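PDB 3SS6: acetyl-CoA acetyltransferase from Bacillus anthracis, which probably catalyses the thiolase reaction, the reversible condensation of two acetyl-CoA molecules to acetoacetyl-CoA with release of free coenzyme A. Local coordinates for residues 361-364 with 365-369; 190-194 with 195-199; 39-43 with 44-48; 296-299 with 300-304; 326-329 with 330-334. All blocks are in the same frame, centred on the assembly; numbering follows the deposited sequence. Where two conformers were deposited one is given.

Contact 1: 361-364 with 365-369; sequences VSLI and HELKR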
# COMPACT_ATOMS: atom_id res chain seq x y z
N VAL A 361 30.63 -15.35 18.03
CA VAL A 361 30.18 -15.88 19.33
C VAL A 361 30.38 -17.39 19.38
O VAL A 361 30.96 -17.92 20.34
CB VAL A 361 28.69 -15.54 19.58
CG1 VAL A 361 28.14 -16.35 20.77
CG2 VAL A 361 28.50 -14.06 19.80
N SER A 362 29.89 -18.09 18.37
CA SER A 362 29.97 -19.55 18.35
C SER A 362 31.42 -20.06 18.32
O SER A 362 31.77 -21.02 19.03
CB SER A 362 29.18 -20.09 17.17
OG SER A 362 27.81 -19.70 17.30
N LEU A 363 32.25 -19.42 17.51
CA LEU A 363 33.65 -19.78 17.44
C LEU A 363 34.34 -19.65 18.79
O LEU A 363 35.08 -20.54 19.21
CB LEU A 363 34.36 -18.90 16.41
CG LEU A 363 35.85 -19.13 16.20
CD1 LEU A 363 36.15 -20.56 15.73
CD2 LEU A 363 36.34 -18.11 15.16
N ILE A 364 34.11 -18.53 19.46
CA ILE A 364 34.77 -18.29 20.74
C ILE A 364 34.46 -19.39 21.74
O ILE A 364 35.36 -19.93 22.39
CB ILE A 364 34.36 -16.93 21.33
CG1 ILE A 364 34.98 -15.79 20.52
CG2 ILE A 364 34.80 -16.84 22.79
CD1 ILE A 364 34.35 -14.43 20.77
N HIS A 365 33.19 -19.75 21.83
CA HIS A 365 32.77 -20.76 22.79
C HIS A 365 33.25 -22.16 22.43
O HIS A 365 33.58 -22.94 23.33
CB HIS A 365 31.25 -20.72 22.97
CG HIS A 365 30.79 -19.53 23.75
ND1 HIS A 365 30.81 -19.49 25.13
CD2 HIS A 365 30.33 -18.32 23.35
CE1 HIS A 365 30.37 -18.32 25.55
NE2 HIS A 365 30.07 -17.59 24.49
N GLU A 366 33.31 -22.47 21.14
CA GLU A 366 33.76 -23.80 20.73
C GLU A 366 35.27 -23.96 20.88
O GLU A 366 35.75 -25.02 21.28
CB GLU A 366 33.27 -24.14 19.30
CG GLU A 366 33.64 -25.55 18.79
CD GLU A 366 32.97 -26.70 19.56
OE1 GLU A 366 32.09 -26.46 20.41
OE2 GLU A 366 33.33 -27.87 19.30
N LEU A 367 36.04 -22.92 20.56
CA LEU A 367 37.47 -22.95 20.86
C LEU A 367 37.68 -23.27 22.33
O LEU A 367 38.47 -24.14 22.69
CB LEU A 367 38.13 -21.62 20.51
CG LEU A 367 38.38 -21.30 19.03
CD1 LEU A 367 38.76 -19.84 18.88
CD2 LEU A 367 39.48 -22.21 18.45
N LYS A 368 36.96 -22.56 23.19
CA LYS A 368 37.12 -22.76 24.64
C LYS A 368 36.71 -24.16 25.07
O LYS A 368 37.41 -24.80 25.88
CB LYS A 368 36.35 -21.69 25.42
CG LYS A 368 37.01 -20.31 25.34
CD LYS A 368 36.37 -19.33 26.31
CE LYS A 368 36.48 -19.81 27.76
NZ LYS A 368 37.90 -19.86 28.23
N ARG A 369 35.60 -24.66 24.54
CA ARG A 369 35.13 -26.00 24.87
C ARG A 369 36.16 -27.07 24.50
O ARG A 369 36.38 -28.02 25.27
CB ARG A 369 33.78 -26.29 24.17
CG ARG A 369 33.11 -27.57 24.68
CD ARG A 369 31.91 -27.96 23.81
NE ARG A 369 32.32 -28.47 22.51
CZ ARG A 369 32.79 -29.69 22.29
NH1 ARG A 369 32.93 -30.56 23.29
NH2 ARG A 369 33.14 -30.06 21.06

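Contact 2: 190-194 with 195-199; sequences KAIES and GYFDD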
# COMPACT_ATOMS: atom_id res chain seq x y z
N LYS A 190 23.24 -32.19 16.92
CA LYS A 190 24.12 -32.83 17.89
C LYS A 190 24.62 -31.81 18.92
O LYS A 190 24.61 -32.08 20.11
CB LYS A 190 25.29 -33.51 17.17
CG LYS A 190 26.13 -34.44 18.03
CD LYS A 190 27.14 -33.69 18.89
CE LYS A 190 28.15 -34.67 19.50
NZ LYS A 190 28.53 -34.29 20.88
N ALA A 191 25.06 -30.65 18.45
CA ALA A 191 25.54 -29.62 19.37
C ALA A 191 24.44 -29.19 20.32
O ALA A 191 24.66 -29.00 21.52
CB ALA A 191 26.07 -28.42 18.60
N ILE A 192 23.24 -29.02 19.79
CA ILE A 192 22.11 -28.62 20.61
C ILE A 192 21.84 -29.67 21.69
O ILE A 192 21.71 -29.33 22.87
CB ILE A 192 20.86 -28.38 19.76
CG1 ILE A 192 21.05 -27.11 18.92
CG2 ILE A 192 19.64 -28.25 20.65
CD1 ILE A 192 20.03 -26.95 17.81
N GLU A 193 21.75 -30.93 21.29
CA GLU A 193 21.48 -32.02 22.22
C GLU A 193 22.57 -32.16 23.29
O GLU A 193 22.29 -32.50 24.44
CB GLU A 193 21.31 -33.34 21.45
CG GLU A 193 21.14 -34.57 22.33
CD GLU A 193 19.87 -34.55 23.16
OE1 GLU A 193 18.94 -33.76 22.85
OE2 GLU A 193 19.80 -35.32 24.15
N SER A 194 23.82 -31.89 22.90
CA SER A 194 24.96 -32.03 23.80
C SER A 194 25.11 -30.84 24.75
O SER A 194 25.93 -30.88 25.67
CB SER A 194 26.25 -32.23 23.00
OG SER A 194 26.27 -33.51 22.38
N GLY A 195 24.33 -29.80 24.51
CA GLY A 195 24.34 -28.62 25.37
C GLY A 195 25.44 -27.63 25.04
O GLY A 195 25.71 -26.72 25.84
N TYR A 196 26.08 -27.78 23.88
CA TYR A 196 27.20 -26.91 23.51
C TYR A 196 26.82 -25.42 23.47
O TYR A 196 27.68 -24.55 23.70
CB TYR A 196 27.78 -27.30 22.15
CG TYR A 196 28.45 -28.65 22.06
CD1 TYR A 196 28.74 -29.39 23.21
CD2 TYR A 196 28.81 -29.17 20.83
CE1 TYR A 196 29.36 -30.62 23.12
CE2 TYR A 196 29.43 -30.40 20.73
CZ TYR A 196 29.71 -31.12 21.88
OH TYR A 196 30.32 -32.35 21.77
N PHE A 197 25.56 -25.13 23.16
CA PHE A 197 25.14 -23.74 22.97
C PHE A 197 24.45 -23.18 24.22
O PHE A 197 24.03 -22.03 24.24
CB PHE A 197 24.14 -23.61 21.81
CG PHE A 197 24.69 -24.04 20.47
CD1 PHE A 197 26.05 -23.97 20.18
CD2 PHE A 197 23.83 -24.51 19.48
CE1 PHE A 197 26.53 -24.35 18.93
CE2 PHE A 197 24.30 -24.89 18.24
CZ PHE A 197 25.65 -24.81 17.96
N ASP A 198 24.31 -24.00 25.26
CA ASP A 198 23.58 -23.58 26.45
C ASP A 198 24.10 -22.27 27.03
O ASP A 198 23.31 -21.38 27.36
CB ASP A 198 23.70 -24.67 27.53
CG ASP A 198 22.83 -25.87 27.25
OD1 ASP A 198 22.18 -25.92 26.19
OD2 ASP A 198 22.81 -26.78 28.10
N ASP A 199 25.41 -22.15 27.18
CA ASP A 199 26.03 -20.99 27.82
C ASP A 199 25.87 -19.71 26.99
O ASP A 199 25.65 -18.62 27.53
CB ASP A 199 27.52 -21.23 28.06
CG ASP A 199 27.79 -22.27 29.13
OD1 ASP A 199 26.97 -22.39 30.07
OD2 ASP A 199 28.83 -22.95 29.04
O HOH W 1 22.94 -26.54 23.32

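Contact 3: 39-43 with 44-48; sequences EAVKR and GGVEP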
# COMPACT_ATOMS: atom_id res chain seq x y z
N GLU A 39 22.19 -8.90 28.71
CA GLU A 39 22.90 -10.05 29.25
C GLU A 39 24.40 -9.93 28.97
O GLU A 39 25.22 -10.29 29.81
CB GLU A 39 22.34 -11.36 28.70
CG GLU A 39 23.04 -12.62 29.24
CD GLU A 39 22.86 -12.83 30.74
OE1 GLU A 39 21.92 -12.27 31.35
OE2 GLU A 39 23.68 -13.59 31.32
N ALA A 40 24.75 -9.42 27.79
CA ALA A 40 26.17 -9.26 27.47
C ALA A 40 26.86 -8.38 28.50
O ALA A 40 27.94 -8.71 29.00
CB ALA A 40 26.35 -8.68 26.07
N VAL A 41 26.25 -7.24 28.80
CA VAL A 41 26.85 -6.31 29.74
C VAL A 41 26.95 -6.95 31.13
O VAL A 41 27.97 -6.82 31.82
CB VAL A 41 26.08 -4.96 29.75
CG1 VAL A 41 26.49 -4.10 30.93
CG2 VAL A 41 26.30 -4.22 28.43
N LYS A 42 25.91 -7.68 31.52
CA LYS A 42 25.90 -8.37 32.81
C LYS A 42 27.06 -9.35 32.94
O LYS A 42 27.64 -9.49 34.01
CB LYS A 42 24.59 -9.12 33.03
CG LYS A 42 23.43 -8.21 33.41
CD LYS A 42 22.10 -8.97 33.43
CE LYS A 42 20.93 -8.01 33.57
NZ LYS A 42 19.63 -8.70 33.36
N ARG A 43 27.40 -10.02 31.85
CA ARG A 43 28.50 -10.98 31.86
C ARG A 43 29.86 -10.37 31.62
O ARG A 43 30.88 -10.98 31.93
CB ARG A 43 28.29 -12.02 30.78
CG ARG A 43 27.03 -12.81 30.92
CD ARG A 43 27.05 -13.87 29.86
NE ARG A 43 25.87 -14.72 29.89
CZ ARG A 43 25.82 -15.91 29.32
NH1 ARG A 43 26.89 -16.39 28.68
NH2 ARG A 43 24.71 -16.63 29.40
N GLY A 44 29.88 -9.17 31.05
CA GLY A 44 31.09 -8.60 30.48
C GLY A 44 32.00 -7.87 31.44
O GLY A 44 33.05 -7.38 31.04
N GLY A 45 31.60 -7.79 32.71
CA GLY A 45 32.47 -7.21 33.73
C GLY A 45 32.40 -5.70 33.84
O GLY A 45 33.28 -5.08 34.45
N VAL A 46 31.36 -5.12 33.25
CA VAL A 46 31.17 -3.67 33.27
C VAL A 46 29.73 -3.32 33.63
O VAL A 46 28.81 -4.09 33.36
CB VAL A 46 31.48 -3.03 31.90
CG1 VAL A 46 32.97 -3.02 31.63
CG2 VAL A 46 30.71 -3.74 30.78
N GLU A 47 29.54 -2.15 34.22
CA GLU A 47 28.19 -1.61 34.36
C GLU A 47 27.84 -0.84 33.09
O GLU A 47 28.73 -0.36 32.37
CB GLU A 47 28.11 -0.68 35.57
CG GLU A 47 28.30 -1.38 36.90
CD GLU A 47 27.27 -2.48 37.11
OE1 GLU A 47 26.06 -2.16 37.16
OE2 GLU A 47 27.67 -3.66 37.22
N PRO A 48 26.54 -0.73 32.80
CA PRO A 48 26.12 -0.01 31.59
C PRO A 48 26.77 1.37 31.43
O PRO A 48 27.14 1.73 30.31
CB PRO A 48 24.61 0.11 31.78
CG PRO A 48 24.25 -1.13 32.53
CD PRO A 48 25.39 -1.32 33.51
O HOH W 2 29.00 -6.92 34.55

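Contact 4: 296-299 with 300-304; sequences PAIR and KGLEK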
# COMPACT_ATOMS: atom_id res chain seq x y z
N PRO A 296 39.98 -14.50 -0.69
CA PRO A 296 40.96 -13.41 -0.61
C PRO A 296 40.99 -12.72 0.76
O PRO A 296 42.05 -12.23 1.15
CB PRO A 296 40.51 -12.43 -1.70
CG PRO A 296 39.08 -12.75 -1.94
CD PRO A 296 38.96 -14.24 -1.73
N ALA A 297 39.86 -12.66 1.46
CA ALA A 297 39.84 -12.03 2.78
C ALA A 297 40.70 -12.82 3.76
O ALA A 297 41.49 -12.25 4.51
CB ALA A 297 38.41 -11.91 3.31
N ILE A 298 40.55 -14.14 3.73
CA ILE A 298 41.35 -14.99 4.61
C ILE A 298 42.83 -14.93 4.24
O ILE A 298 43.68 -14.77 5.11
CB ILE A 298 40.81 -16.43 4.65
CG1 ILE A 298 39.47 -16.46 5.40
CG2 ILE A 298 41.83 -17.38 5.31
CD1 ILE A 298 38.74 -17.79 5.32
N ARG A 299 43.14 -15.03 2.95
CA ARG A 299 44.54 -14.97 2.53
C ARG A 299 45.18 -13.66 2.95
O ARG A 299 46.29 -13.65 3.48
CB ARG A 299 44.67 -15.19 1.02
CG ARG A 299 44.29 -16.61 0.59
CD ARG A 299 44.54 -16.86 -0.89
NE ARG A 299 44.58 -18.29 -1.18
CZ ARG A 299 43.87 -18.89 -2.13
NH1 ARG A 299 43.04 -18.20 -2.89
NH2 ARG A 299 43.99 -20.20 -2.31
N LYS A 300 44.47 -12.56 2.72
CA LYS A 300 44.95 -11.22 3.06
C LYS A 300 45.23 -11.12 4.56
O LYS A 300 46.28 -10.62 4.99
CB LYS A 300 43.91 -10.18 2.64
CG LYS A 300 44.31 -8.72 2.84
CD LYS A 300 43.22 -7.81 2.26
CE LYS A 300 43.55 -6.33 2.43
NZ LYS A 300 42.49 -5.49 1.81
N GLY A 301 44.28 -11.61 5.35
CA GLY A 301 44.38 -11.56 6.80
C GLY A 301 45.49 -12.42 7.39
O GLY A 301 46.14 -12.02 8.35
N LEU A 302 45.68 -13.62 6.83
CA LEU A 302 46.73 -14.53 7.31
C LEU A 302 48.10 -13.88 7.13
O LEU A 302 48.99 -14.03 7.96
CB LEU A 302 46.67 -15.86 6.56
CG LEU A 302 45.52 -16.83 6.86
CD1 LEU A 302 45.47 -17.93 5.82
CD2 LEU A 302 45.64 -17.44 8.26
N GLU A 303 48.25 -13.14 6.03
CA GLU A 303 49.50 -12.44 5.75
C GLU A 303 49.74 -11.39 6.83
O GLU A 303 50.87 -11.20 7.28
CB GLU A 303 49.43 -11.78 4.38
CG GLU A 303 50.60 -12.09 3.47
CD GLU A 303 51.91 -11.50 3.97
OE1 GLU A 303 51.86 -10.56 4.78
OE2 GLU A 303 52.98 -11.99 3.55
N LYS A 304 48.67 -10.72 7.24
CA LYS A 304 48.75 -9.66 8.23
C LYS A 304 49.09 -10.17 9.62
O LYS A 304 49.87 -9.55 10.33
CB LYS A 304 47.43 -8.87 8.28
CG LYS A 304 47.32 -7.76 7.25
CD LYS A 304 45.88 -7.57 6.77
CE LYS A 304 44.89 -7.58 7.92
NZ LYS A 304 45.07 -6.41 8.82

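Contact 5: 326-329 with 330-334; sequences LAVE and KELDL. Unlike the reference sequence in segment 330-334: D333 (reference Gly).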
# COMPACT_ATOMS: atom_id res chain seq x y z
N LEU A 326 31.28 -24.49 -0.43
CA LEU A 326 32.12 -25.46 -1.13
C LEU A 326 33.16 -24.78 -2.03
O LEU A 326 34.29 -25.26 -2.13
CB LEU A 326 31.26 -26.44 -1.92
CG LEU A 326 30.61 -27.51 -1.03
CD1 LEU A 326 29.36 -28.09 -1.70
CD2 LEU A 326 31.61 -28.61 -0.71
N ALA A 327 32.79 -23.67 -2.66
CA ALA A 327 33.74 -22.94 -3.49
C ALA A 327 34.90 -22.43 -2.64
O ALA A 327 36.06 -22.53 -3.04
CB ALA A 327 33.06 -21.78 -4.22
N VAL A 328 34.59 -21.89 -1.47
CA VAL A 328 35.63 -21.42 -0.55
C VAL A 328 36.50 -22.58 -0.08
O VAL A 328 37.72 -22.49 -0.08
CB VAL A 328 35.03 -20.71 0.67
CG1 VAL A 328 36.11 -20.35 1.67
CG2 VAL A 328 34.29 -19.44 0.23
N GLU A 329 35.85 -23.68 0.31
CA GLU A 329 36.59 -24.87 0.74
C GLU A 329 37.57 -25.37 -0.33
O GLU A 329 38.72 -25.70 -0.03
CB GLU A 329 35.62 -25.99 1.13
CG GLU A 329 36.32 -27.25 1.62
CD GLU A 329 35.35 -28.35 1.99
OE1 GLU A 329 34.89 -28.36 3.14
OE2 GLU A 329 35.06 -29.19 1.11
N LYS A 330 37.11 -25.44 -1.57
CA LYS A 330 37.95 -25.87 -2.68
C LYS A 330 39.07 -24.88 -2.98
O LYS A 330 40.21 -25.28 -3.20
CB LYS A 330 37.10 -26.12 -3.93
CG LYS A 330 36.13 -27.29 -3.78
CD LYS A 330 35.17 -27.38 -4.95
CE LYS A 330 34.15 -28.49 -4.74
NZ LYS A 330 34.79 -29.82 -4.59
N GLU A 331 38.74 -23.59 -2.96
CA GLU A 331 39.72 -22.56 -3.28
C GLU A 331 40.88 -22.54 -2.28
O GLU A 331 42.04 -22.43 -2.66
CB GLU A 331 39.04 -21.19 -3.37
CG GLU A 331 40.00 -20.04 -3.63
CD GLU A 331 40.70 -20.14 -4.97
OE1 GLU A 331 40.06 -20.53 -5.97
OE2 GLU A 331 41.91 -19.83 -5.02
N LEU A 332 40.54 -22.64 -1.00
CA LEU A 332 41.53 -22.60 0.08
C LEU A 332 42.05 -23.98 0.49
O LEU A 332 42.97 -24.08 1.30
CB LEU A 332 40.93 -21.91 1.32
CG LEU A 332 40.56 -20.42 1.21
CD1 LEU A 332 39.97 -19.95 2.52
CD2 LEU A 332 41.77 -19.58 0.84
N ASP A 333 41.48 -25.03 -0.09
CA ASP A 333 41.78 -26.42 0.30
C ASP A 333 41.67 -26.61 1.81
O ASP A 333 42.62 -27.07 2.45
CB ASP A 333 43.16 -26.84 -0.21
CG ASP A 333 43.40 -28.34 -0.10
OD1 ASP A 333 42.41 -29.10 -0.01
OD2 ASP A 333 44.57 -28.75 -0.12
N LEU A 334 40.52 -26.24 2.37
CA LEU A 334 40.31 -26.34 3.81
C LEU A 334 40.15 -27.78 4.28
O LEU A 334 39.69 -28.64 3.53
CB LEU A 334 39.06 -25.56 4.22
CG LEU A 334 39.03 -24.06 3.92
CD1 LEU A 334 37.68 -23.50 4.32
CD2 LEU A 334 40.16 -23.34 4.64
O HOH W 3 35.69 -29.84 -1.62

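Contact 1: 361-364 with 365-369
L363 and L367, one turn apart on helix 352-370, belong to the close-packed part of this contact. CG of L363 lies 4.0 Å from CD1 of L367, and the two side chains meet at a slant. L363 reaches its neighbour because its CG stands opposite the backbone N (chi1 180°), which swings the branch forward along the helix. Both leucines press on I391 of strand 385-393 and L314 of strand 314-317, while I364 shares I391 and also meets I9 and A12 of strand 7-19. This is a helix laid on the central sheet of the thiolase fold.

V361 and H365 pack just as closely, although the histidine is partly exposed. V361 CG1 is 3.9 Å from H365 CD2, and the same CD2 comes within 3.1 Å of the carbonyl O of V361, which sits at the ring's edge. The imidazole NE2 bonds to the carbonyl O of A12, and a potassium ion lies about 4 Å from the side chain.

K368 and R369 make the solvent side. K368 curls away, whereas the exposed R369 reaches back to the buried carboxylate of E366: NE meets OE1 at 2.9 Å and NH2 meets OE2 at 2.8 Å, a side-on grip by two nitrogens. R370 adds a second salt bridge to OE2. With two arginines beside it, the E366 carboxylate is probably held in its ionised form.

Contact 2: 190-194 with 195-199
A Schellman motif ends helix 174-194 here, with G195, at positive phi (83°), as the residue where the chain leaves the helix. Y196 N closes the motif on the carbonyl O of A191 at 3.0 Å. G195 N bonds to I192 O, approaching from above the carbonyl plane. A type I turn from G195 to D198 follows, and a water links I192 O, F197 N and D198 OD1.

The turn folds two aromatic rings back along the last helical turn. S194 CB rests over one face of the Y196 ring, 3.8 Å from its centroid and displaced toward the rim. A191 CB meets both rings: it touches Y196 CD2 at 3.6 Å and lies over a face of F197, 4.1 Å from that ring's centroid. I192 CG1 adds a contact with F197 CD2 at 3.8 Å, the two side chains crossing at an angle. At the far end of the tyrosine, K190 NZ donates to Y196 OH at 2.8 Å and to S194 OG at the same distance, helped by bends of the lysine chain at chi2 (-80°) and chi4.

Y196 also forms a cation-pi pair with R369 of helix 352-370, and F197 does so with R14 of strand 7-19. The corner is thereby set between the end of helix 174-194, that second helix and the central sheet.

Contact 3: 39-43 with 44-48
V41 and G44, with V46 third, carry most of the meeting between the end of helix 29-43 and the chain that leaves it. V41 points its CG1 at the returning loop: the methyl lies 3.9 Å from P48 CD, 4.2 Å from V46 CG2 and 3.4 Å from the carbonyl O of V46. CG1 stands opposite the backbone N (chi1 167°), which sets it beside V41's own carbonyl carbon, facing the loop. F78 touches both V41 and P48 and so extends the apolar patch.

G44 N donates to V41 O at 3.1 Å, standing above the carbonyl plane, with an N-H...O angle of 144°. A water lies 2.9 Å from V41 O and accepts a weak bond from G45 N. G45, at positive phi, is where the chain abandons helical geometry and turns toward strand 53-57 of the thiolase N-terminal domain. V46 then drops onto V112 and M261 of the central sheet. A40, further back on the helix, packs on V257 and V259.

R43 touches G44 through its CB but sends an extended chain back along the helix to a salt bridge. Its NE donates to E39 OE2 at 2.8 Å, nearly straight at 173°, using the anti lone pair of that oxygen, with OE2 in the guanidinium plane. NH1 of R43 hydrogen-bonds to the carbonyl O of D199, and a potassium ion lies about 3 Å from the side chain.

Contact 4: 296-299 with 300-304
The backbone from P296 to K304 is regular alpha-helix, with K300, G301, L302 and E303 each donating to the carbonyl four residues back, most directly in L302 N to I298 O at 2.9 Å. The turns belong to helix 294-305 of the thiolase C-terminal domain, one of the helices lying against the central sheet.

On the inner side I298 and L302 leave the helix in the same direction, one turn apart. I298 CG2 reaches L302 CD1 at 3.7 Å and L302 CG at 4.0 Å; it can do so because this branch stands opposite the backbone N, while CG1 takes the place beside it (chi1 -70°). CG of L302 also lies 3.3 Å from the carbonyl O of I298, so the leucine stem packs against the oxygen that its own N binds. Beneath them, I298 packs on S378 and L302 on I376 of strand 374-381, while W307 and L309 cover L302 from the following loop.

The outer residues spread apart. R299 extends from CG to NE toward helix 322-332, where NH1 forms a salt bridge with E331, and its chain touches L332. K300 stretches out fully in a different direction, its NZ bonding to the carbonyl O of V282 on strand 275-284. At the root of that lysine, CB lies just 3.1 Å from the carbonyl O of P296.

Contact 5: 326-329 with 330-334
Apolar contacts line one side of these turns. V328 and L332 run alongside each other off one face of the helix, with V328 CG1 4.0 Å from L332 CD1. L334, beyond the helix end, swings back so that its CD1 lies 4.0 Å from E329 CA and a looser 4.4 Å from V328 CG1. L332 continues onto I298 of helix 294-305, and V328 onto P294, so this side faces the neighbouring helix. L326 and A327 turn to other helices, 174-194 and 159-170.

Backbone hydrogen bonds hold the turns and then end them. K330, E331 and L332 donate to L326, A327 and V328 in the usual helical pattern. The finish is a Schellman motif with D333, at positive phi (50°), as its C-prime residue: L334 N bonds to E329 O at 3.0 Å, in the carbonyl plane and on a lone pair, while D333 N makes a weak bond to K330 O. This closes helix 322-332 of the thiolase C-terminal domain; D333 departs from the reference sequence, which has glycine.

Charged groups hold the outer side. A water bridges the neighbours E329 and K330, donating to E329 OE2 at 2.9 Å and accepting from K330 NZ at 3.1 Å; the charged ends themselves stay 5.7 Å apart between OE2 and NZ. The lysine's salt bridge is with E176, and E329 OE1 forms a salt bridge with R336 and a hydrogen bond with the hydroxyl of Y325. K330 lays its stem along the helix, CG 3.2 Å from L326 O. E331 OE1 bonds to the hydroxyl of Y170.

How the contacts relate
From the N terminus, contact 3 turns the chain out of helix 29-43 toward strand 53-57, and contact 2 closes the end of helix 174-194. Contact 4 lies within helix 294-305, contact 5 ends helix 322-332, and contact 1 sits near the end of helix 352-370. All five are local and follow in series; none nests in or crosses another. In space they form two groups. Contact 2 touches contact 1 through Y196 and R369, joining the N- and C-terminal parts of the thiolase fold, and touches contact 3 through D199 and R43. Contacts 4 and 5 meet helix to helix, about 14 Å between centres, while contacts 3 and 5 lie on opposite sides of the chain's centre.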